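Local coordinates for TRAP dicarboxylate transporter-DctP subunit (Desulfovibrio salexigens, PDB 4N6D), which probably binds a small organic acid in the periplasm and hands it to the membrane subunits of a TRAP-type uptake transporter, at residues Ser208-Glu211 / Val212-Asp215; Ile237-Met241 / Asn242-Ser246; Leu247-Asp250 / Val251-Val254; Lys268-Asp271 / Glu272-Arg276. One frame throughout, in Å; residues are numbered along the deposited sequence.

Overall arrangement
All four contacts are local, each within one unbroken run of chain; they follow in series, and none nests in or crosses another. Contact 1 turns the chain from strand 205-208 into the short helix 212-215. Contact 2 then joins the end of strand 234-240 to helix 241-245, on the opposite side of the chain's centre. Contact 3 follows directly, starting the long helix 249-285 and touching contact 2 where Met-239 and Trp-244 meet Leu-247 and Lys-252. Farther along this helix, contact 4 lies about 31 Å from contact 3, centre to centre, and returns to contact 1, where His-273 meets Asp-215. Helix 249-285 thus links the strand 234-240 end of the molecule with the turn after strand 205-208.

Contact 1 of 4, residues Ser208-Glu211 / Val212-Asp215; sequences SSFE and VLKD
Val-212 packs back against the turn that leads into it, its CG2 methyl 3.3 Å from Ser-209 O. The CG1 branch lies on the side of Ser-208, 3.9 Å from OG of that serine. A short, branched side chain suits this place, since both methyls find a neighbour without any need for reach, and Met-153 and Phe-218 pack on it from outside. Glu-211 is the other large contributor. Its chain bends at chi2 (-85°), so that the carboxylate folds back towards Ser-209, while CG is left pressed against Asp-215, 3.2 Å from OD2.

The backbone makes a type I beta turn from Ser-209 to Val-212, closed by a weak bond from Val-212 N to Ser-209 O, and runs straight on into helix 212-215. It carries the chain from strand 205-208 into that short helix, where Leu-213 N donates to Phe-210 O at 3.0 Å. Asp-215 N then reaches Glu-211 O at 2.9 Å in the first full helical turn. Ser-277 OG of the long helix 249-285 also bonds Phe-210 O, clamping the turn from outside.

The carboxylates of Glu-211 and Asp-215 are turned 68° from each other, with Glu-211 OE2 and Asp-215 OD2 4.9 Å apart. If both are charged they would repel mildly, and His-273, whose NE2 is bonded to Asp-215 OD2, would probably ease this. On the buried flank Phe-210 and Leu-213 point the same way side by side, their CD1 atoms 3.9 Å apart.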
loop_
_atom_site.group_PDB
_atom_site.type_symbol
_atom_site.label_atom_id
_atom_site.label_comp_id
_atom_site.label_asym_id
_atom_site.label_seq_id
_atom_site.Cartn_x
_atom_site.Cartn_y
_atom_site.Cartn_z
ATOM N N SER A 208 -1.337 -11.497 1.895
ATOM C CA SER A 208 -2.040 -10.284 1.517
ATOM C C SER A 208 -2.387 -9.483 2.773
ATOM O O SER A 208 -2.058 -9.864 3.886
ATOM C CB SER A 208 -3.319 -10.651 0.761
ATOM O OG SER A 208 -3.844 -9.532 0.071
ATOM N N SER A 209 -3.056 -8.356 2.612
ATOM C CA SER A 209 -3.496 -7.646 3.793
ATOM C C SER A 209 -4.761 -8.298 4.364
ATOM O O SER A 209 -5.511 -8.978 3.661
ATOM C CB SER A 209 -3.683 -6.147 3.548
ATOM O OG SER A 209 -4.537 -5.904 2.473
ATOM N N PHE A 210 -4.973 -8.094 5.652
ATOM C CA PHE A 210 -6.040 -8.766 6.393
ATOM C C PHE A 210 -7.449 -8.399 5.946
ATOM O O PHE A 210 -8.393 -9.120 6.276
ATOM C CB PHE A 210 -5.929 -8.468 7.899
ATOM C CG PHE A 210 -4.829 -9.219 8.628
ATOM C CD1 PHE A 210 -4.442 -10.493 8.252
ATOM C CD2 PHE A 210 -4.203 -8.642 9.718
ATOM C CE1 PHE A 210 -3.439 -11.182 8.951
ATOM C CE2 PHE A 210 -3.213 -9.310 10.419
ATOM C CZ PHE A 210 -2.831 -10.587 10.050
ATOM N N GLU A 211 -7.642 -7.308 5.199
ATOM C CA GLU A 211 -9.020 -6.971 4.845
ATOM C C GLU A 211 -9.689 -8.067 4.005
ATOM O O GLU A 211 -10.916 -8.142 3.950
ATOM C CB GLU A 211 -9.148 -5.606 4.148
ATOM C CG GLU A 211 -8.962 -5.632 2.686
ATOM C CD GLU A 211 -7.537 -5.540 2.328
ATOM O OE1 GLU A 211 -6.711 -5.605 3.274
ATOM O OE2 GLU A 211 -7.253 -5.376 1.121
ATOM N N VAL A 212 -8.897 -8.905 3.341
ATOM C CA VAL A 212 -9.480 -9.926 2.464
ATOM C C VAL A 212 -10.225 -10.997 3.272
ATOM O O VAL A 212 -11.037 -11.749 2.737
ATOM C CB VAL A 212 -8.411 -10.598 1.562
ATOM C CG1 VAL A 212 -7.722 -9.563 0.681
ATOM C CG2 VAL A 212 -7.392 -11.341 2.395
ATOM N N LEU A 213 -9.934 -11.072 4.563
ATOM C CA LEU A 213 -10.584 -12.061 5.418
ATOM C C LEU A 213 -12.097 -11.889 5.429
ATOM O O LEU A 213 -12.842 -12.881 5.417
ATOM C CB LEU A 213 -10.004 -11.999 6.840
ATOM C CG LEU A 213 -8.596 -12.608 6.907
ATOM C CD1 LEU A 213 -7.909 -12.244 8.211
ATOM C CD2 LEU A 213 -8.627 -14.150 6.689
ATOM N N LYS A 214 -12.543 -10.633 5.440
ATOM C CA LYS A 214 -13.953 -10.290 5.320
ATOM C C LYS A 214 -14.336 -9.962 3.878
ATOM O O LYS A 214 -15.309 -10.489 3.369
ATOM C CB LYS A 214 -14.311 -9.084 6.188
ATOM C CG LYS A 214 -15.773 -8.689 6.081
ATOM C CD LYS A 214 -16.128 -7.509 6.973
ATOM C CE LYS A 214 -17.604 -7.130 6.797
ATOM N NZ LYS A 214 -17.951 -5.943 7.624
ATOM N N ASP A 215 -13.570 -9.080 3.224
ATOM C CA ASP A 215 -13.995 -8.523 1.940
ATOM C C ASP A 215 -14.173 -9.606 0.870
ATOM O O ASP A 215 -15.037 -9.504 -0.008
ATOM C CB ASP A 215 -12.976 -7.500 1.421
ATOM C CG ASP A 215 -12.917 -6.220 2.259
ATOM O OD1 ASP A 215 -13.686 -6.060 3.238
ATOM O OD2 ASP A 215 -12.081 -5.367 1.907
#

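Contact 2 of 4, residues Ile237-Met241 / Asn242-Ser246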
loop_
_atom_site.group_PDB
_atom_site.type_symbol
_atom_site.label_atom_id
_atom_site.label_comp_id
_atom_site.label_asym_id
_atom_site.label_seq_id
_atom_site.Cartn_x
_atom_site.Cartn_y
_atom_site.Cartn_z
ATOM N N ILE A 237 -1.262 9.668 -5.891
ATOM C CA ILE A 237 -2.308 10.346 -6.663
ATOM C C ILE A 237 -1.651 11.482 -7.433
ATOM O O ILE A 237 -1.058 12.402 -6.850
ATOM C CB ILE A 237 -3.427 10.872 -5.767
ATOM C CG1 ILE A 237 -4.024 9.739 -4.900
ATOM C CG2 ILE A 237 -4.491 11.570 -6.624
ATOM C CD1 ILE A 237 -4.514 8.517 -5.697
ATOM N N ILE A 238 -1.708 11.383 -8.759
ATOM C CA ILE A 238 -1.009 12.322 -9.636
ATOM C C ILE A 238 -1.999 13.155 -10.432
ATOM O O ILE A 238 -3.077 12.676 -10.784
ATOM C CB ILE A 238 -0.030 11.585 -10.621
ATOM C CG1 ILE A 238 -0.734 10.478 -11.418
ATOM C CG2 ILE A 238 1.174 11.015 -9.856
ATOM C CD1 ILE A 238 0.080 9.951 -12.627
ATOM N N MET A 239 -1.605 14.396 -10.720
ATOM C CA MET A 239 -2.430 15.295 -11.504
ATOM C C MET A 239 -1.637 15.831 -12.693
ATOM O O MET A 239 -0.446 16.139 -12.582
ATOM C CB MET A 239 -2.911 16.441 -10.614
ATOM C CG MET A 239 -3.762 17.457 -11.354
ATOM S SD MET A 239 -4.532 18.643 -10.240
ATOM C CE MET A 239 -5.826 19.280 -11.280
ATOM N N ASN A 240 -2.319 15.934 -13.826
ATOM C CA ASN A 240 -1.736 16.477 -15.051
ATOM C C ASN A 240 -1.252 17.903 -14.799
ATOM O O ASN A 240 -1.949 18.689 -14.150
ATOM C CB ASN A 240 -2.802 16.469 -16.144
ATOM C CG ASN A 240 -2.354 17.183 -17.381
ATOM O OD1 ASN A 240 -2.552 18.388 -17.504
ATOM N ND2 ASN A 240 -1.768 16.445 -18.323
ATOM N N MET A 241 -0.054 18.228 -15.263
ATOM C CA MET A 241 0.526 19.530 -14.964
ATOM C C MET A 241 -0.249 20.686 -15.588
ATOM O O MET A 241 -0.396 21.742 -14.962
ATOM C CB MET A 241 1.992 19.596 -15.397
ATOM C CG MET A 241 2.675 20.820 -14.893
ATOM S SD MET A 241 2.962 20.700 -13.139
ATOM C CE MET A 241 4.232 19.437 -13.141
ATOM N N ASN A 242 -0.742 20.534 -16.818
ATOM C CA ASN A 242 -1.575 21.599 -17.367
ATOM C C ASN A 242 -2.845 21.825 -16.546
ATOM O O ASN A 242 -3.261 22.962 -16.303
ATOM C CB ASN A 242 -1.915 21.300 -18.826
ATOM C CG ASN A 242 -0.693 21.290 -19.701
ATOM O OD1 ASN A 242 -0.240 20.238 -20.146
ATOM N ND2 ASN A 242 -0.156 22.447 -19.959
ATOM N N SER A 243 -3.463 20.736 -16.096
ATOM C CA SER A 243 -4.610 20.851 -15.215
ATOM C C SER A 243 -4.272 21.573 -13.911
ATOM O O SER A 243 -5.019 22.446 -13.474
ATOM C CB SER A 243 -5.203 19.467 -14.921
ATOM O OG SER A 243 -5.508 18.782 -16.144
ATOM N N TRP A 244 -3.158 21.200 -13.276
ATOM C CA TRP A 244 -2.706 21.872 -12.059
ATOM C C TRP A 244 -2.451 23.358 -12.306
ATOM O O TRP A 244 -2.889 24.240 -11.542
ATOM C CB TRP A 244 -1.426 21.194 -11.544
ATOM C CG TRP A 244 -0.804 21.921 -10.400
ATOM C CD1 TRP A 244 0.348 22.663 -10.424
ATOM C CD2 TRP A 244 -1.315 22.012 -9.065
ATOM N NE1 TRP A 244 0.593 23.193 -9.173
ATOM C CE2 TRP A 244 -0.421 22.818 -8.328
ATOM C CE3 TRP A 244 -2.441 21.493 -8.418
ATOM C CZ2 TRP A 244 -0.610 23.092 -6.974
ATOM C CZ3 TRP A 244 -2.625 21.774 -7.074
ATOM C CH2 TRP A 244 -1.722 22.575 -6.375
ATOM N N ASN A 245 -1.757 23.644 -13.397
ATOM C CA ASN A 245 -1.382 25.025 -13.718
ATOM C C ASN A 245 -2.599 25.937 -13.820
ATOM O O ASN A 245 -2.534 27.123 -13.473
ATOM C CB ASN A 245 -0.631 25.065 -15.045
ATOM C CG ASN A 245 0.762 24.480 -14.962
ATOM O OD1 ASN A 245 1.294 24.166 -13.883
ATOM N ND2 ASN A 245 1.390 24.358 -16.121
ATOM N N SER A 246 -3.701 25.366 -14.311
ATOM C CA SER A 246 -4.934 26.097 -14.573
ATOM C C SER A 246 -5.673 26.522 -13.317
ATOM O O SER A 246 -6.573 27.366 -13.391
ATOM C CB SER A 246 -5.875 25.239 -15.441
ATOM O OG SER A 246 -6.544 24.260 -14.665
HETATM O O HOH W 1 -0.922 17.780 -20.853
#
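Asn-240 OD1 receives the backbone N-H of Ser-243 at 2.9 Å, in the carbonyl plane and on a lone pair. The side chain gets there with CG anti to the backbone N (chi1 172°) and the amide swung across the N-terminal end of the helix. This is a classic N-cap, for which asparagine is well suited: its oxygen stands in for a missing helical carbonyl, while ND2 is left to donate, to Val-83 O and to a water. That water in turn donates to Asn-242 OD1, at 2.6 Å.

Two methionine sulfurs approach the Trp-244 indole, one at the six-membered ring and one at the five-membered ring. Met-239 stays extended and crosses the indole at about a right angle, its SD meeting the ring edge 4.0 Å from Trp-244 CE3; beyond the sulfur, CE rests 3.7 Å from Ser-243 CB. Met-241 is instead bent at both chi2 (72°) and chi3, which brings its SD obliquely to 4.2 Å from Trp-244 CD1. Both are Met-aromatic contacts, and the unbranched, flexible methionines can bring sulfur to two different parts of the indole.

Helix 241-245 follows directly on strand 234-240, which lies between strands 90-94 and 139-146. Ser-243 OG bonds Asp-89 beside strand 90-94, and Trp-244 packs on Lys-140 and on Leu-255 of helix 249-285.

Contact 3 of 4, residues Leu247-Asp250 / Val251-Val254; sequences LPDD and VKKV
Lys-252 lays its aliphatic chain back along Leu-247 and Pro-248, beginning with CB, which lies 3.6 Å from Asp-249 O. CG comes next and meets the side chain of Leu-247, 3.9 Å from its CB; a chi1 of -70° points it back that way, anti to the lysine's own carbonyl carbon. CD continues the extended chain past Leu-247 O, and CE comes closer to the same oxygen, at 3.5 Å, and packs on Trp-244 O as well. At the tip NZ donates to a water at 2.6 Å, which passes a hydrogen bond on to Asp-249 OD1 at 2.7 Å. Lys-252 NZ and Asp-249 OD1 are beyond salt-bridge distance, and the water bridges the two charged groups. A lysine fits well here, its methylenes lying along the backbone while the charged end binds a water.

This is the N-terminal start of helix 249-285, the long helix characteristic of TRAP solute-binding proteins. Pro-248 holds the N-cap position, where a residue without an N-H gives up no helical hydrogen bond, and its carbonyl oxygen accepts from Lys-252 N at 3.0 Å. Asp-249 and Asp-250 occupy the first turn, where negative charge probably interacts favourably with the helix dipole. Asp-250 OD1 also makes a weak bond to Val-251 N, and its OD2 forms a salt bridge with Lys-62.

Val-251 divides its methyls between two apolar neighbours. CG2 meets the proline ring 3.9 Å from Pro-248 CD, while CG1 stands 4.1 Å from Leu-247 CD1, the two side chains crossing at about a right angle.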
loop_
_atom_site.group_PDB
_atom_site.type_symbol
_atom_site.label_atom_id
_atom_site.label_comp_id
_atom_site.label_asym_id
_atom_site.label_seq_id
_atom_site.Cartn_x
_atom_site.Cartn_y
_atom_site.Cartn_z
ATOM N N LEU A 247 -5.323 25.939 -12.173
ATOM C CA LEU A 247 -6.061 26.195 -10.941
ATOM C C LEU A 247 -5.669 27.531 -10.320
ATOM O O LEU A 247 -4.494 27.849 -10.256
ATOM C CB LEU A 247 -5.813 25.080 -9.919
ATOM C CG LEU A 247 -6.088 23.653 -10.367
ATOM C CD1 LEU A 247 -5.807 22.658 -9.242
ATOM C CD2 LEU A 247 -7.546 23.556 -10.821
ATOM N N PRO A 248 -6.657 28.312 -9.852
ATOM C CA PRO A 248 -6.330 29.560 -9.155
ATOM C C PRO A 248 -5.592 29.278 -7.853
ATOM O O PRO A 248 -5.706 28.183 -7.309
ATOM C CB PRO A 248 -7.702 30.157 -8.829
ATOM C CG PRO A 248 -8.687 29.407 -9.637
ATOM C CD PRO A 248 -8.109 28.076 -9.931
ATOM N N ASP A 249 -4.860 30.253 -7.337
ATOM C CA ASP A 249 -4.076 30.033 -6.127
ATOM C C ASP A 249 -4.885 29.549 -4.925
ATOM O O ASP A 249 -4.398 28.735 -4.132
ATOM C CB ASP A 249 -3.330 31.321 -5.761
ATOM C CG ASP A 249 -2.084 31.530 -6.612
ATOM O OD1 ASP A 249 -1.575 30.538 -7.177
ATOM O OD2 ASP A 249 -1.605 32.674 -6.696
ATOM N N ASP A 250 -6.106 30.041 -4.744
ATOM C CA ASP A 250 -6.889 29.583 -3.597
ATOM C C ASP A 250 -7.282 28.112 -3.687
ATOM O O ASP A 250 -7.278 27.391 -2.680
ATOM C CB ASP A 250 -8.125 30.467 -3.351
ATOM C CG ASP A 250 -9.130 30.432 -4.490
ATOM O OD1 ASP A 250 -8.767 30.118 -5.630
ATOM O OD2 ASP A 250 -10.306 30.744 -4.235
ATOM N N VAL A 251 -7.592 27.666 -4.899
ATOM C CA VAL A 251 -7.822 26.247 -5.153
ATOM C C VAL A 251 -6.547 25.412 -4.955
ATOM O O VAL A 251 -6.588 24.330 -4.357
ATOM C CB VAL A 251 -8.420 26.024 -6.571
ATOM C CG1 VAL A 251 -8.546 24.540 -6.873
ATOM C CG2 VAL A 251 -9.778 26.687 -6.676
ATOM N N LYS A 252 -5.409 25.897 -5.448
ATOM C CA LYS A 252 -4.143 25.186 -5.226
ATOM C C LYS A 252 -3.874 25.014 -3.745
ATOM O O LYS A 252 -3.438 23.948 -3.301
ATOM C CB LYS A 252 -2.963 25.912 -5.879
ATOM C CG LYS A 252 -2.940 25.878 -7.408
ATOM C CD LYS A 252 -1.603 26.399 -7.921
ATOM C CE LYS A 252 -1.485 26.359 -9.434
ATOM N NZ LYS A 252 -0.311 27.158 -9.863
ATOM N N LYS A 253 -4.147 26.053 -2.953
ATOM C CA LYS A 253 -3.950 25.931 -1.521
ATOM C C LYS A 253 -4.814 24.828 -0.911
ATOM O O LYS A 253 -4.356 24.062 -0.070
ATOM C CB LYS A 253 -4.261 27.251 -0.830
ATOM C CG LYS A 253 -4.016 27.162 0.654
ATOM C CD LYS A 253 -4.270 28.469 1.358
ATOM C CE LYS A 253 -3.562 28.498 2.702
ATOM N NZ LYS A 253 -3.679 27.247 3.464
ATOM N N VAL A 254 -6.079 24.745 -1.310
ATOM C CA VAL A 254 -6.928 23.671 -0.822
ATOM C C VAL A 254 -6.317 22.320 -1.144
ATOM O O VAL A 254 -6.247 21.440 -0.291
ATOM C CB VAL A 254 -8.343 23.763 -1.420
ATOM C CG1 VAL A 254 -9.150 22.537 -1.085
ATOM C CG2 VAL A 254 -9.054 25.015 -0.911
HETATM O O HOH W 2 -0.617 29.758 -9.594
#

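Contact 4 of 4, residues Lys268-Asp271 / Glu272-Arg276; sequences KYMD and EHVKR
Near-trans chi1 angles, 164° for Tyr-269 and -175° for His-273, turn both rings away from their own backbone nitrogens, off the same flank of the helix. They are one turn apart, just past the middle of helix 249-285, which spans the two lobes of the TRAP solute-binding fold. The ring planes are 13° from parallel but barely overlap; the flat phenol also meets the ring of Trp-265 nearly parallel and packs on helix 43-58, where a broad aromatic fits. What reaches the imidazole is Tyr-269 OH, over one face and 3.8 Å from His-273 ND1.

Met-270 bends at chi2 and chi3, an unbranched chain able to curl, which brings CE to the imidazole edge, 3.8 Å from His-273 CD2. The same methyl touches Val-274 CG2 at 3.8 Å. The bond of the histidine to Asp-215 probably helps to hold the ring at this angle. The Asp-271 carboxylate faces elsewhere, accepting from Ser-117 N and Thr-118 OG1 at the start of helix 117-131.

Glu-272 and Arg-276 form a salt bridge, weakly bonded from NE to OE2. Glu-272 CG lies over one face of the guanidinium, 3.5 Å above the Arg-276 plane.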
loop_
_atom_site.group_PDB
_atom_site.type_symbol
_atom_site.label_atom_id
_atom_site.label_comp_id
_atom_site.label_asym_id
_atom_site.label_seq_id
_atom_site.Cartn_x
_atom_site.Cartn_y
_atom_site.Cartn_z
ATOM N N LYS A 268 -5.739 5.876 8.036
ATOM C CA LYS A 268 -6.636 5.609 9.146
ATOM C C LYS A 268 -7.851 4.813 8.715
ATOM O O LYS A 268 -8.311 3.920 9.447
ATOM C CB LYS A 268 -7.021 6.902 9.841
ATOM C CG LYS A 268 -5.853 7.428 10.664
ATOM C CD LYS A 268 -6.169 8.632 11.496
ATOM C CE LYS A 268 -4.987 8.945 12.411
ATOM N NZ LYS A 268 -5.143 10.252 13.130
ATOM N N TYR A 269 -8.383 5.141 7.543
ATOM C CA TYR A 269 -9.517 4.417 6.995
ATOM C C TYR A 269 -9.156 2.944 6.810
ATOM O O TYR A 269 -9.911 2.038 7.199
ATOM C CB TYR A 269 -9.976 5.011 5.649
ATOM C CG TYR A 269 -10.869 4.048 4.939
ATOM C CD1 TYR A 269 -12.219 3.954 5.266
ATOM C CD2 TYR A 269 -10.356 3.176 3.997
ATOM C CE1 TYR A 269 -13.042 3.028 4.650
ATOM C CE2 TYR A 269 -11.174 2.243 3.371
ATOM C CZ TYR A 269 -12.512 2.173 3.708
ATOM O OH TYR A 269 -13.308 1.232 3.070
ATOM N N MET A 270 -7.994 2.706 6.224
ATOM C CA MET A 270 -7.540 1.359 5.930
ATOM C C MET A 270 -7.282 0.568 7.205
ATOM O O MET A 270 -7.708 -0.579 7.312
ATOM C CB MET A 270 -6.266 1.429 5.075
ATOM C CG MET A 270 -5.762 0.091 4.599
ATOM S SD MET A 270 -6.912 -0.636 3.384
ATOM C CE MET A 270 -7.447 -2.051 4.304
ATOM N N ASP A 271 -6.601 1.162 8.184
ATOM C CA ASP A 271 -6.403 0.468 9.459
ATOM C C ASP A 271 -7.719 0.146 10.152
ATOM O O ASP A 271 -7.862 -0.909 10.756
ATOM C CB ASP A 271 -5.485 1.272 10.384
ATOM C CG ASP A 271 -4.038 1.263 9.904
ATOM O OD1 ASP A 271 -3.639 0.247 9.288
ATOM O OD2 ASP A 271 -3.302 2.237 10.175
ATOM N N GLU A 272 -8.691 1.046 10.092
ATOM C CA GLU A 272 -9.990 0.756 10.708
ATOM C C GLU A 272 -10.737 -0.330 9.930
ATOM O O GLU A 272 -11.422 -1.169 10.506
ATOM C CB GLU A 272 -10.809 2.041 10.805
ATOM C CG GLU A 272 -12.220 1.869 11.387
ATOM C CD GLU A 272 -12.243 1.407 12.834
ATOM O OE1 GLU A 272 -11.261 1.646 13.584
ATOM O OE2 GLU A 272 -13.266 0.801 13.226
ATOM N N HIS A 273 -10.577 -0.317 8.616
ATOM C CA HIS A 273 -11.183 -1.318 7.749
ATOM C C HIS A 273 -10.602 -2.706 8.042
ATOM O O HIS A 273 -11.339 -3.707 8.046
ATOM C CB HIS A 273 -10.965 -0.910 6.292
ATOM C CG HIS A 273 -11.648 -1.793 5.304
ATOM N ND1 HIS A 273 -13.022 -1.889 5.219
ATOM C CD2 HIS A 273 -11.153 -2.626 4.359
ATOM C CE1 HIS A 273 -13.340 -2.745 4.267
ATOM N NE2 HIS A 273 -12.223 -3.215 3.735
ATOM N N VAL A 274 -9.293 -2.772 8.294
ATOM C CA VAL A 274 -8.674 -4.014 8.755
ATOM C C VAL A 274 -9.227 -4.420 10.102
ATOM O O VAL A 274 -9.571 -5.585 10.303
ATOM C CB VAL A 274 -7.128 -3.900 8.819
ATOM C CG1 VAL A 274 -6.515 -5.008 9.641
ATOM C CG2 VAL A 274 -6.579 -3.951 7.433
ATOM N N LYS A 275 -9.341 -3.469 11.027
ATOM C CA LYS A 275 -9.851 -3.791 12.345
ATOM C C LYS A 275 -11.260 -4.394 12.240
ATOM O O LYS A 275 -11.569 -5.400 12.889
ATOM C CB LYS A 275 -9.839 -2.551 13.236
ATOM C CG LYS A 275 -10.261 -2.814 14.656
ATOM C CD LYS A 275 -10.000 -1.600 15.551
ATOM C CE LYS A 275 -10.382 -1.903 17.008
ATOM N NZ LYS A 275 -10.296 -0.695 17.864
ATOM N N ARG A 276 -12.108 -3.799 11.413
ATOM C CA ARG A 276 -13.452 -4.332 11.205
ATOM C C ARG A 276 -13.466 -5.719 10.570
ATOM O O ARG A 276 -14.317 -6.570 10.919
ATOM C CB ARG A 276 -14.283 -3.340 10.385
ATOM C CG ARG A 276 -14.537 -2.087 11.176
ATOM C CD ARG A 276 -15.326 -1.025 10.444
ATOM N NE ARG A 276 -15.489 0.148 11.310
ATOM C CZ ARG A 276 -16.021 1.302 10.921
ATOM N NH1 ARG A 276 -16.457 1.455 9.673
ATOM N NH2 ARG A 276 -16.117 2.309 11.781
#